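Local coordinates for protein 8-demethyl-8-aminoriboflavin-5'-phosphate synthase (Streptomyces davawensis, PDB 5MLD) that replaces the C-8 methyl group of riboflavin-5'-phosphate by an amino group taken from L-glutamate, a key step in making the antibiotic roseoflavin, at residues E33-E38 with L199-Q204; D70-L75 with L104-L109; T144-L149 with Y154-N159. All coordinates share one frame; numbering follows the deposited sequence. Where two conformers were deposited one is given.

Interaction 1. Residues E33-E38 with L199-Q204; sequences EKEGIE and LARMLQ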
loop_
_atom_site.group_PDB
_atom_site.type_symbol
_atom_site.label_atom_id
_atom_site.label_comp_id
_atom_site.label_asym_id
_atom_site.label_seq_id
_atom_site.Cartn_x
_atom_site.Cartn_y
_atom_site.Cartn_z
ATOM N N GLU A 33 11.510 30.239 2.163
ATOM C CA GLU A 33 11.675 31.653 2.481
ATOM C C GLU A 33 12.164 32.440 1.267
ATOM O O GLU A 33 11.754 33.593 1.070
ATOM C CB GLU A 33 12.625 31.820 3.672
ATOM C CG GLU A 33 12.099 31.215 4.991
ATOM C CD GLU A 33 10.856 31.916 5.577
ATOM O OE1 GLU A 33 10.479 33.007 5.100
ATOM O OE2 GLU A 33 10.249 31.382 6.542
ATOM N N LYS A 34 13.039 31.841 0.443
ATOM C CA LYS A 34 13.462 32.497 -0.798
ATOM C C LYS A 34 12.299 32.674 -1.765
ATOM O O LYS A 34 12.320 33.595 -2.594
ATOM C CB LYS A 34 14.564 31.702 -1.507
ATOM C CG LYS A 34 15.887 31.578 -0.774
ATOM C CD LYS A 34 16.817 30.638 -1.527
ATOM C CE LYS A 34 18.167 30.470 -0.821
ATOM N NZ LYS A 34 18.920 31.763 -0.699
ATOM N N GLU A 35 11.304 31.775 -1.711
ATOM C CA GLU A 35 10.076 31.899 -2.496
ATOM C C GLU A 35 9.133 32.968 -1.956
ATOM O O GLU A 35 8.071 33.195 -2.553
ATOM C CB GLU A 35 9.323 30.560 -2.544
ATOM C CG GLU A 35 9.979 29.479 -3.390
ATOM C CD GLU A 35 9.603 29.577 -4.872
ATOM O OE1 GLU A 35 8.848 30.504 -5.256
ATOM O OE2 GLU A 35 10.058 28.719 -5.652
ATOM N N GLY A 36 9.465 33.609 -0.841
ATOM C CA GLY A 36 8.538 34.542 -0.236
ATOM C C GLY A 36 7.440 33.892 0.566
ATOM O O GLY A 36 6.436 34.539 0.875
ATOM N N ILE A 37 7.589 32.619 0.915
ATOM C CA ILE A 37 6.566 31.891 1.653
ATOM C C ILE A 37 7.071 31.709 3.078
ATOM O O ILE A 37 8.129 31.104 3.297
ATOM C CB ILE A 37 6.236 30.564 0.964
ATOM C CG1 ILE A 37 5.697 30.882 -0.437
ATOM C CG2 ILE A 37 5.241 29.749 1.785
ATOM C CD1 ILE A 37 5.095 29.746 -1.158
ATOM N N GLU A 38 6.348 32.295 4.029
ATOM C CA GLU A 38 6.754 32.256 5.426
ATOM C C GLU A 38 6.543 30.851 5.963
ATOM O O GLU A 38 5.489 30.253 5.742
ATOM C CB GLU A 38 5.949 33.254 6.248
ATOM C CG GLU A 38 5.870 34.637 5.624
ATOM C CD GLU A 38 5.082 35.610 6.469
ATOM O OE1 GLU A 38 4.102 35.186 7.125
ATOM O OE2 GLU A 38 5.454 36.802 6.485
ATOM N N LEU A 199 2.061 26.247 -7.168
ATOM C CA LEU A 199 0.648 25.896 -7.122
ATOM C C LEU A 199 -0.086 26.662 -6.029
ATOM O O LEU A 199 -1.269 26.997 -6.191
ATOM C CB LEU A 199 0.507 24.388 -6.938
ATOM C CG LEU A 199 -0.890 23.776 -6.949
ATOM C CD1 LEU A 199 -1.598 24.080 -8.263
ATOM C CD2 LEU A 199 -0.800 22.276 -6.764
ATOM N N ALA A 200 0.593 26.969 -4.917
ATOM C CA ALA A 200 -0.060 27.750 -3.874
ATOM C C ALA A 200 -0.380 29.155 -4.373
ATOM O O ALA A 200 -1.479 29.666 -4.130
ATOM C CB ALA A 200 0.816 27.823 -2.620
ATOM N N ARG A 201 0.568 29.788 -5.073
ATOM C CA ARG A 201 0.307 31.115 -5.630
ATOM C C ARG A 201 -0.828 31.059 -6.644
ATOM O O ARG A 201 -1.689 31.945 -6.672
ATOM C CB ARG A 201 1.571 31.693 -6.273
ATOM C CG ARG A 201 2.651 32.114 -5.278
ATOM C CD ARG A 201 3.817 32.833 -5.953
ATOM N NE ARG A 201 4.637 31.923 -6.750
ATOM C CZ ARG A 201 5.775 31.372 -6.328
ATOM N NH1 ARG A 201 6.248 31.648 -5.120
ATOM N NH2 ARG A 201 6.453 30.556 -7.125
ATOM N N MET A 202 -0.850 30.014 -7.476
ATOM C CA MET A 202 -1.951 29.820 -8.419
ATOM C C MET A 202 -3.294 29.754 -7.706
ATOM O O MET A 202 -4.245 30.452 -8.078
ATOM C CB MET A 202 -1.746 28.536 -9.223
ATOM C CG MET A 202 -0.607 28.537 -10.216
ATOM S SD MET A 202 -0.507 26.880 -10.947
ATOM C CE MET A 202 -2.027 26.822 -11.896
ATOM N N LEU A 203 -3.407 28.888 -6.695
ATOM C CA LEU A 203 -4.699 28.694 -6.049
ATOM C C LEU A 203 -5.117 29.901 -5.227
ATOM O O LEU A 203 -6.315 30.087 -4.987
ATOM C CB LEU A 203 -4.657 27.435 -5.178
ATOM C CG LEU A 203 -4.668 26.125 -5.957
ATOM C CD1 LEU A 203 -4.419 24.966 -5.005
ATOM C CD2 LEU A 203 -5.999 25.939 -6.669
ATOM N N GLN A 204 -4.158 30.722 -4.791
ATOM C CA GLN A 204 -4.504 31.979 -4.137
ATOM C C GLN A 204 -5.187 32.929 -5.113
ATOM O O GLN A 204 -6.117 33.653 -4.739
ATOM C CB GLN A 204 -3.251 32.623 -3.554
ATOM C CG GLN A 204 -3.489 34.028 -3.016
ATOM C CD GLN A 204 -2.232 34.651 -2.449
ATOM O OE1 GLN A 204 -1.228 34.807 -3.148
ATOM N NE2 GLN A 204 -2.274 34.998 -1.167
HETATM O O HOH W 1 8.301 28.226 -7.546
HETATM O O HOH W 2 5.166 33.938 -2.973
#

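Interaction 2. Residues D70-L75 with L104-L109; sequences DEWPWL and LEKLNL. With 8DP (8-demethyl-8-aminoriboflavin-5'-phosphate), chain L.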
loop_
_atom_site.group_PDB
_atom_site.type_symbol
_atom_site.label_atom_id
_atom_site.label_comp_id
_atom_site.label_asym_id
_atom_site.label_seq_id
_atom_site.Cartn_x
_atom_site.Cartn_y
_atom_site.Cartn_z
ATOM N N ASP A 70 -7.010 20.127 25.205
ATOM C CA ASP A 70 -5.649 19.801 24.790
ATOM C C ASP A 70 -5.166 20.909 23.854
ATOM O O ASP A 70 -5.733 22.009 23.797
ATOM C CB ASP A 70 -5.610 18.387 24.180
ATOM C CG ASP A 70 -6.313 18.300 22.824
ATOM O OD1 ASP A 70 -6.945 19.280 22.402
ATOM O OD2 ASP A 70 -6.233 17.238 22.179
ATOM N N GLU A 71 -4.107 20.630 23.093
ATOM C CA GLU A 71 -3.539 21.609 22.174
ATOM C C GLU A 71 -3.994 21.412 20.733
ATOM O O GLU A 71 -3.424 22.032 19.826
ATOM C CB GLU A 71 -2.014 21.570 22.223
ATOM C CG GLU A 71 -1.412 21.954 23.559
ATOM C CD GLU A 71 0.095 21.992 23.483
ATOM O OE1 GLU A 71 0.634 22.808 22.712
ATOM O OE2 GLU A 71 0.739 21.179 24.157
ATOM N N TRP A 72 -4.971 20.547 20.492
ATOM C CA TRP A 72 -5.430 20.356 19.118
ATOM C C TRP A 72 -6.065 21.607 18.507
ATOM O O TRP A 72 -5.760 21.905 17.339
ATOM C CB TRP A 72 -6.385 19.160 19.047
ATOM C CG TRP A 72 -6.975 18.976 17.672
ATOM C CD1 TRP A 72 -8.298 19.026 17.344
ATOM C CD2 TRP A 72 -6.268 18.742 16.446
ATOM N NE1 TRP A 72 -8.463 18.807 15.999
ATOM C CE2 TRP A 72 -7.232 18.640 15.422
ATOM C CE3 TRP A 72 -4.915 18.605 16.113
ATOM C CZ2 TRP A 72 -6.889 18.409 14.093
ATOM C CZ3 TRP A 72 -4.577 18.376 14.786
ATOM C CH2 TRP A 72 -5.565 18.276 13.797
ATOM N N PRO A 73 -6.939 22.360 19.192
ATOM C CA PRO A 73 -7.476 23.581 18.555
ATOM C C PRO A 73 -6.389 24.522 18.061
ATOM O O PRO A 73 -6.485 25.055 16.947
ATOM C CB PRO A 73 -8.323 24.213 19.670
ATOM C CG PRO A 73 -8.784 23.036 20.474
ATOM C CD PRO A 73 -7.599 22.085 20.485
ATOM N N TRP A 74 -5.346 24.725 18.871
ATOM C CA TRP A 74 -4.203 25.532 18.455
ATOM C C TRP A 74 -3.580 24.999 17.162
ATOM O O TRP A 74 -3.341 25.758 16.216
ATOM C CB TRP A 74 -3.172 25.566 19.586
ATOM C CG TRP A 74 -1.826 26.092 19.211
ATOM C CD1 TRP A 74 -1.446 27.402 19.160
ATOM C CD2 TRP A 74 -0.657 25.320 18.867
ATOM N NE1 TRP A 74 -0.122 27.494 18.794
ATOM C CE2 TRP A 74 0.383 26.233 18.606
ATOM C CE3 TRP A 74 -0.396 23.953 18.750
ATOM C CZ2 TRP A 74 1.668 25.822 18.236
ATOM C CZ3 TRP A 74 0.882 23.547 18.382
ATOM C CH2 TRP A 74 1.894 24.477 18.129
ATOM N N LEU A 75 -3.317 23.689 17.101
ATOM C CA LEU A 75 -2.690 23.130 15.902
ATOM C C LEU A 75 -3.642 23.142 14.710
ATOM O O LEU A 75 -3.219 23.432 13.585
ATOM C CB LEU A 75 -2.191 21.705 16.169
ATOM C CG LEU A 75 -1.467 20.984 15.021
ATOM C CD1 LEU A 75 -0.359 21.824 14.415
ATOM C CD2 LEU A 75 -0.917 19.618 15.481
ATOM N N LEU A 104 -3.614 13.115 11.346
ATOM C CA LEU A 104 -4.464 12.918 10.178
ATOM C C LEU A 104 -5.839 12.378 10.570
ATOM O O LEU A 104 -6.853 12.759 9.978
ATOM C CB LEU A 104 -3.770 11.991 9.177
ATOM C CG LEU A 104 -2.524 12.519 8.451
ATOM C CD1 LEU A 104 -1.874 11.399 7.662
ATOM C CD2 LEU A 104 -2.913 13.656 7.522
ATOM N N GLU A 105 -5.898 11.486 11.562
ATOM C CA GLU A 105 -7.191 11.033 12.077
ATOM C C GLU A 105 -8.041 12.206 12.563
ATOM O O GLU A 105 -9.242 12.294 12.261
ATOM C CB GLU A 105 -6.988 10.022 13.213
ATOM C CG GLU A 105 -6.590 8.622 12.763
ATOM C CD GLU A 105 -6.168 7.738 13.923
ATOM O OE1 GLU A 105 -5.843 8.279 15.024
ATOM O OE2 GLU A 105 -6.183 6.492 13.743
ATOM N N LYS A 106 -7.445 13.102 13.353
ATOM C CA LYS A 106 -8.205 14.239 13.864
ATOM C C LYS A 106 -8.556 15.225 12.761
ATOM O O LYS A 106 -9.650 15.815 12.774
ATOM C CB LYS A 106 -7.417 14.912 14.979
ATOM C CG LYS A 106 -7.218 13.961 16.156
ATOM C CD LYS A 106 -6.437 14.594 17.297
ATOM C CE LYS A 106 -7.287 15.513 18.178
ATOM N NZ LYS A 106 -8.178 14.771 19.099
ATOM N N LEU A 107 -7.662 15.393 11.792
ATOM C CA LEU A 107 -7.929 16.309 10.692
ATOM C C LEU A 107 -9.103 15.833 9.842
ATOM O O LEU A 107 -9.798 16.655 9.232
ATOM C CB LEU A 107 -6.663 16.475 9.842
ATOM C CG LEU A 107 -6.558 17.702 8.941
ATOM C CD1 LEU A 107 -6.760 18.966 9.743
ATOM C CD2 LEU A 107 -5.216 17.750 8.213
ATOM N N ASN A 108 -9.363 14.526 9.805
ATOM C CA ASN A 108 -10.444 14.006 8.973
ATOM C C ASN A 108 -11.810 14.334 9.552
ATOM O O ASN A 108 -12.747 13.535 9.457
ATOM C CB ASN A 108 -10.319 12.497 8.785
ATOM C CG ASN A 108 -9.659 12.134 7.475
ATOM O OD1 ASN A 108 -8.485 12.426 7.257
ATOM N ND2 ASN A 108 -10.414 11.483 6.593
ATOM N N LEU A 109 -11.921 15.494 10.178
ATOM C CA LEU A 109 -13.201 16.096 10.467
ATOM C C LEU A 109 -13.567 17.137 9.431
ATOM O O LEU A 109 -14.677 17.688 9.483
ATOM C CB LEU A 109 -13.179 16.751 11.856
ATOM C CG LEU A 109 -13.186 15.921 13.145
ATOM C CD1 LEU A 109 -14.183 16.485 14.167
ATOM C CD2 LEU A 109 -13.483 14.464 12.868
HETATM C C4 8DP L . -14.000 3.173 10.389
HETATM C C5 8DP L . -14.496 4.221 9.413
HETATM C C8 8DP L . -12.469 7.588 11.050
HETATM N N3 8DP L . -10.937 5.868 7.627
HETATM C C2 8DP L . -15.244 1.955 12.241
HETATM N N2 8DP L . -12.988 8.212 12.246
HETATM N N1 8DP L . -13.256 4.835 8.773
HETATM C C6 8DP L . -12.613 5.892 9.332
HETATM O O6 8DP L . -15.398 4.295 12.034
HETATM N N4 8DP L . -13.352 3.232 7.095
HETATM C C12 8DP L . -11.432 6.416 8.742
HETATM C C13 8DP L . -12.735 4.286 7.656
HETATM C C14 8DP L . -11.567 4.806 7.080
HETATM C C15 8DP L . -11.065 4.195 5.923
HETATM C C16 8DP L . -12.855 2.688 6.003
HETATM C C1 8DP L . -15.360 2.042 13.779
HETATM C C3 8DP L . -14.511 3.229 11.836
HETATM C C7 8DP L . -13.124 6.478 10.490
HETATM C C9 8DP L . -11.279 8.093 10.455
HETATM O O1 8DP L . -16.138 1.322 16.643
HETATM P P1 8DP L . -14.721 0.968 16.080
HETATM O O2 8DP L . -13.718 2.050 16.500
HETATM O O3 8DP L . -14.293 -0.450 16.527
HETATM O O4 8DP L . -14.747 0.885 14.441
HETATM O O5 8DP L . -14.646 0.761 11.837
HETATM O O7 8DP L . -13.193 2.270 10.095
HETATM C C10 8DP L . -10.589 9.275 11.082
HETATM C C11 8DP L . -10.771 7.523 9.311
HETATM O O8 8DP L . -9.882 4.658 5.303
HETATM N N5 8DP L . -11.734 3.151 5.411
HETATM O O9 8DP L . -13.497 1.578 5.400
HETATM O O HOH W 3 -8.644 16.881 20.868
HETATM O O HOH W 4 -10.622 17.737 14.491
#

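Interaction 3. Residues T144-L149 with Y154-N159; sequences TVLNNL and YSVPPN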
loop_
_atom_site.group_PDB
_atom_site.type_symbol
_atom_site.label_atom_id
_atom_site.label_comp_id
_atom_site.label_asym_id
_atom_site.label_seq_id
_atom_site.Cartn_x
_atom_site.Cartn_y
_atom_site.Cartn_z
ATOM N N THR A 144 -0.183 6.868 0.373
ATOM C CA THR A 144 -1.214 6.843 1.411
ATOM C C THR A 144 -1.495 8.241 1.960
ATOM O O THR A 144 -2.655 8.659 2.066
ATOM C CB THR A 144 -0.788 5.889 2.533
ATOM O OG1 THR A 144 -0.647 4.572 1.992
ATOM C CG2 THR A 144 -1.844 5.840 3.599
ATOM N N VAL A 145 -0.446 8.991 2.296
ATOM C CA VAL A 145 -0.650 10.293 2.933
ATOM C C VAL A 145 -1.220 11.304 1.944
ATOM O O VAL A 145 -2.155 12.049 2.265
ATOM C CB VAL A 145 0.662 10.798 3.549
ATOM C CG1 VAL A 145 0.504 12.229 4.037
ATOM C CG2 VAL A 145 1.115 9.874 4.676
ATOM N N LEU A 146 -0.655 11.368 0.735
ATOM C CA LEU A 146 -1.120 12.384 -0.208
ATOM C C LEU A 146 -2.528 12.082 -0.700
ATOM O O LEU A 146 -3.311 13.015 -0.944
ATOM C CB LEU A 146 -0.135 12.516 -1.377
ATOM C CG LEU A 146 1.175 13.199 -0.970
ATOM C CD1 LEU A 146 2.235 13.032 -2.033
ATOM C CD2 LEU A 146 0.935 14.697 -0.625
ATOM N N ASN A 147 -2.871 10.798 -0.837
ATOM C CA ASN A 147 -4.254 10.424 -1.127
ATOM C C ASN A 147 -5.197 10.938 -0.044
ATOM O O ASN A 147 -6.245 11.522 -0.345
ATOM C CB ASN A 147 -4.391 8.902 -1.258
ATOM C CG ASN A 147 -5.847 8.468 -1.501
ATOM O OD1 ASN A 147 -6.538 7.961 -0.602
ATOM N ND2 ASN A 147 -6.326 8.716 -2.701
ATOM N N ASN A 148 -4.850 10.724 1.228
ATOM C CA ASN A 148 -5.735 11.181 2.297
ATOM C C ASN A 148 -5.867 12.696 2.307
ATOM O O ASN A 148 -6.966 13.223 2.520
ATOM C CB ASN A 148 -5.254 10.713 3.664
ATOM C CG ASN A 148 -6.198 11.152 4.765
ATOM O OD1 ASN A 148 -7.250 10.544 4.962
ATOM N ND2 ASN A 148 -5.853 12.231 5.461
ATOM N N LEU A 149 -4.763 13.415 2.095
ATOM C CA LEU A 149 -4.853 14.874 2.061
ATOM C C LEU A 149 -5.677 15.331 0.868
ATOM O O LEU A 149 -6.455 16.288 0.977
ATOM C CB LEU A 149 -3.458 15.489 2.035
ATOM C CG LEU A 149 -2.667 15.290 3.333
ATOM C CD1 LEU A 149 -1.286 15.926 3.197
ATOM C CD2 LEU A 149 -3.433 15.843 4.559
ATOM N N TYR A 154 -6.760 19.185 -0.401
ATOM C CA TYR A 154 -5.428 19.573 -0.846
ATOM C C TYR A 154 -5.188 19.197 -2.300
ATOM O O TYR A 154 -5.597 18.131 -2.762
ATOM C CB TYR A 154 -4.349 18.914 0.031
ATOM C CG TYR A 154 -4.259 19.531 1.402
ATOM C CD1 TYR A 154 -3.461 20.648 1.625
ATOM C CD2 TYR A 154 -4.964 18.990 2.477
ATOM C CE1 TYR A 154 -3.387 21.232 2.874
ATOM C CE2 TYR A 154 -4.892 19.569 3.734
ATOM C CZ TYR A 154 -4.101 20.696 3.918
ATOM O OH TYR A 154 -4.027 21.287 5.157
ATOM N N SER A 155 -4.497 20.079 -3.013
ATOM C CA SER A 155 -3.979 19.787 -4.342
ATOM C C SER A 155 -2.509 19.414 -4.234
ATOM O O SER A 155 -1.775 19.954 -3.398
ATOM C CB SER A 155 -4.128 20.990 -5.275
ATOM O OG SER A 155 -5.491 21.342 -5.411
ATOM N N VAL A 156 -2.078 18.496 -5.088
ATOM C CA VAL A 156 -0.725 17.968 -5.040
ATOM C C VAL A 156 -0.058 18.289 -6.371
ATOM O O VAL A 156 -0.520 17.827 -7.419
ATOM C CB VAL A 156 -0.720 16.456 -4.767
ATOM C CG1 VAL A 156 0.713 15.944 -4.563
ATOM C CG2 VAL A 156 -1.570 16.163 -3.536
ATOM N N PRO A 157 1.020 19.065 -6.379
ATOM C CA PRO A 157 1.745 19.330 -7.613
ATOM C C PRO A 157 2.564 18.115 -8.004
ATOM O O PRO A 157 2.644 17.150 -7.228
ATOM C CB PRO A 157 2.647 20.517 -7.235
ATOM C CG PRO A 157 2.907 20.320 -5.772
ATOM C CD PRO A 157 1.711 19.603 -5.191
ATOM N N PRO A 158 3.173 18.103 -9.187
ATOM C CA PRO A 158 4.111 17.024 -9.509
ATOM C C PRO A 158 5.338 17.098 -8.626
ATOM O O PRO A 158 5.715 18.165 -8.131
ATOM C CB PRO A 158 4.488 17.293 -10.968
ATOM C CG PRO A 158 4.280 18.761 -11.123
ATOM C CD PRO A 158 3.063 19.067 -10.297
ATOM N N ASN A 159 5.949 15.931 -8.422
ATOM C CA ASN A 159 7.185 15.806 -7.660
ATOM C C ASN A 159 7.046 16.471 -6.290
ATOM O O ASN A 159 7.907 17.226 -5.835
ATOM C CB ASN A 159 8.352 16.369 -8.470
ATOM C CG ASN A 159 8.491 15.675 -9.826
ATOM O OD1 ASN A 159 8.273 16.279 -10.868
ATOM N ND2 ASN A 159 8.816 14.385 -9.805
#

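Interaction 1. Residues E33-E38 with L199-Q204
E35 and R201 form a salt bridge at the surface of the flavodoxin-like domain, tying the turn that ends helix 20-34 to the last part of helix 183-205. The guanidinium presents its end to one carboxylate oxygen: R201 NH1 lies 2.8 Å and R201 NH2 3.0 Å from E35 OE1. That oxygen sits close to the guanidinium plane, whereas both nitrogens approach it from the same face of the carboxylate, clearly tilted out of its plane; NH1 arrives on the anti side and NH2 on the syn side. Sharing one acceptor bends both bonds, with N-H...O angles of 148° and 138°.

The two side chains cross nearly at right angles. E35 folds at its second torsion and R201 at chi3 (-71°), which turns their charged ends toward each other. Helix 20-34 ends in a Schellman motif, with G36 at positive phi just after E35, and R201 also packs on L3. Two waters flank the pair. One receives a weak bond from R201 NH1 and donates to the backbone O of E35; the other accepts weakly from R201 NH2 and donates to E35 OE2, with its oxygen 2.6 Å from that second carboxylate atom.

Interaction 2. Residues D70-L75 with L104-L109
W72 and K106 make the main contact between the start of helix 72-81 and the end of helix 98-107, the lysine lying over one face of the indole. The two side chains run past each other in opposite directions. K106 CB is 3.6 Å from W72 CZ2, toward the rim of the six-membered ring, while CE stands over the five-membered ring, 3.7 Å from its centroid, as a CH-pi contact. Bends at chi3 (79°) and chi4 (76°) curl the chain over the indole, leaving K106 NZ 4.8 Å from the centroid of the W72 five-membered ring in a cation-pi arrangement, 23° off the ring normal.

Apolar packing continues along the six-membered ring, where W72 CH2 meets L107 CD1 at 4.3 Å. L107 extends this layer to L76 and I79 of helix 72-81, and W72 also touches I103 of helix 98-107.

The polar links across the contact run through water. One water accepts from W72 NE1 and donates to K106 O, each at 2.8 Å, so the indole N-H is satisfied beside the helix end. A second accepts from K106 NZ and donates to D70 OD2. D70 OD2 and K106 NZ are 4.4 Å apart, beyond a salt bridge, and both have a direct partner in E50: NZ donates to its backbone O and OD2 accepts from its backbone N.

The other carboxylate oxygen, D70 OD1, takes the backbone N-H of W72 from well above the carboxylate plane. This closes an Asx turn just as the helix begins, with E71 at the N-cap. On helix 98-107, E105 O lies 3.5 Å from C10 of the product flavin held by the third subunit. Two helices of the flavodoxin-like domain thus pack together, the end of one bordering a flavin site of a neighbouring subunit.

Interaction 3. Residues T144-L149 with Y154-N159
The ring of Y154 has the carbonyl O of L149 at its edge, close to the ring plane and 3.4 Å from CD2, while L149 CB and CD2 also approach the CD2-CE2 side of the ring. This is the return turn of a beta-alpha-beta unit, in which helix 138-152 leads from strand 125-132 into the short strand 154-155. The same carbonyl accepts the backbone N-H of Y154 at 3.2 Å; the N-H...O angle is 158°, but the donor stands 37° out of the carbonyl plane. One carbonyl oxygen thus meets both the backbone and the aromatic edge of Y154.

Y154 CG lies anti to its carbonyl carbon (chi1 -73°), and this rotation brings the ring edge beside L149, with Y154 CD2 3.8 Å from L149 CB. A127 touches both side chains from strand 125-132, and L149 also touches L104 of helix 98-107.

One helical turn earlier, L146 meets V156. The backbones remain well separated here, with CA atoms 7.4 Å apart, and the branched ends bridge the distance. Both methyls of V156 meet L146 CD2, and V156 CG1 reaches L146 CD1 as well, all at 4.1 Å.

Along the chain, interaction 1 closes the longest loop, and interactions 2 and 3 follow one another inside it. Interactions 1 and 3, with centres about 17 Å apart, meet where L199 and L203 of helix 183-205 pack against S155 and P157; both also touch the second subunit. Interactions 2 and 3, about 19 Å apart between centres, join through L104, which packs against L149 and also touches N148, and both reach the third subunit. Interactions 1 and 2 do not touch: their centres are about 24 Å apart and their nearest atoms about 13 Å. The contacts thus connect helices around the central sheet, and two of them extend toward each of two subunit interfaces of the tetramer.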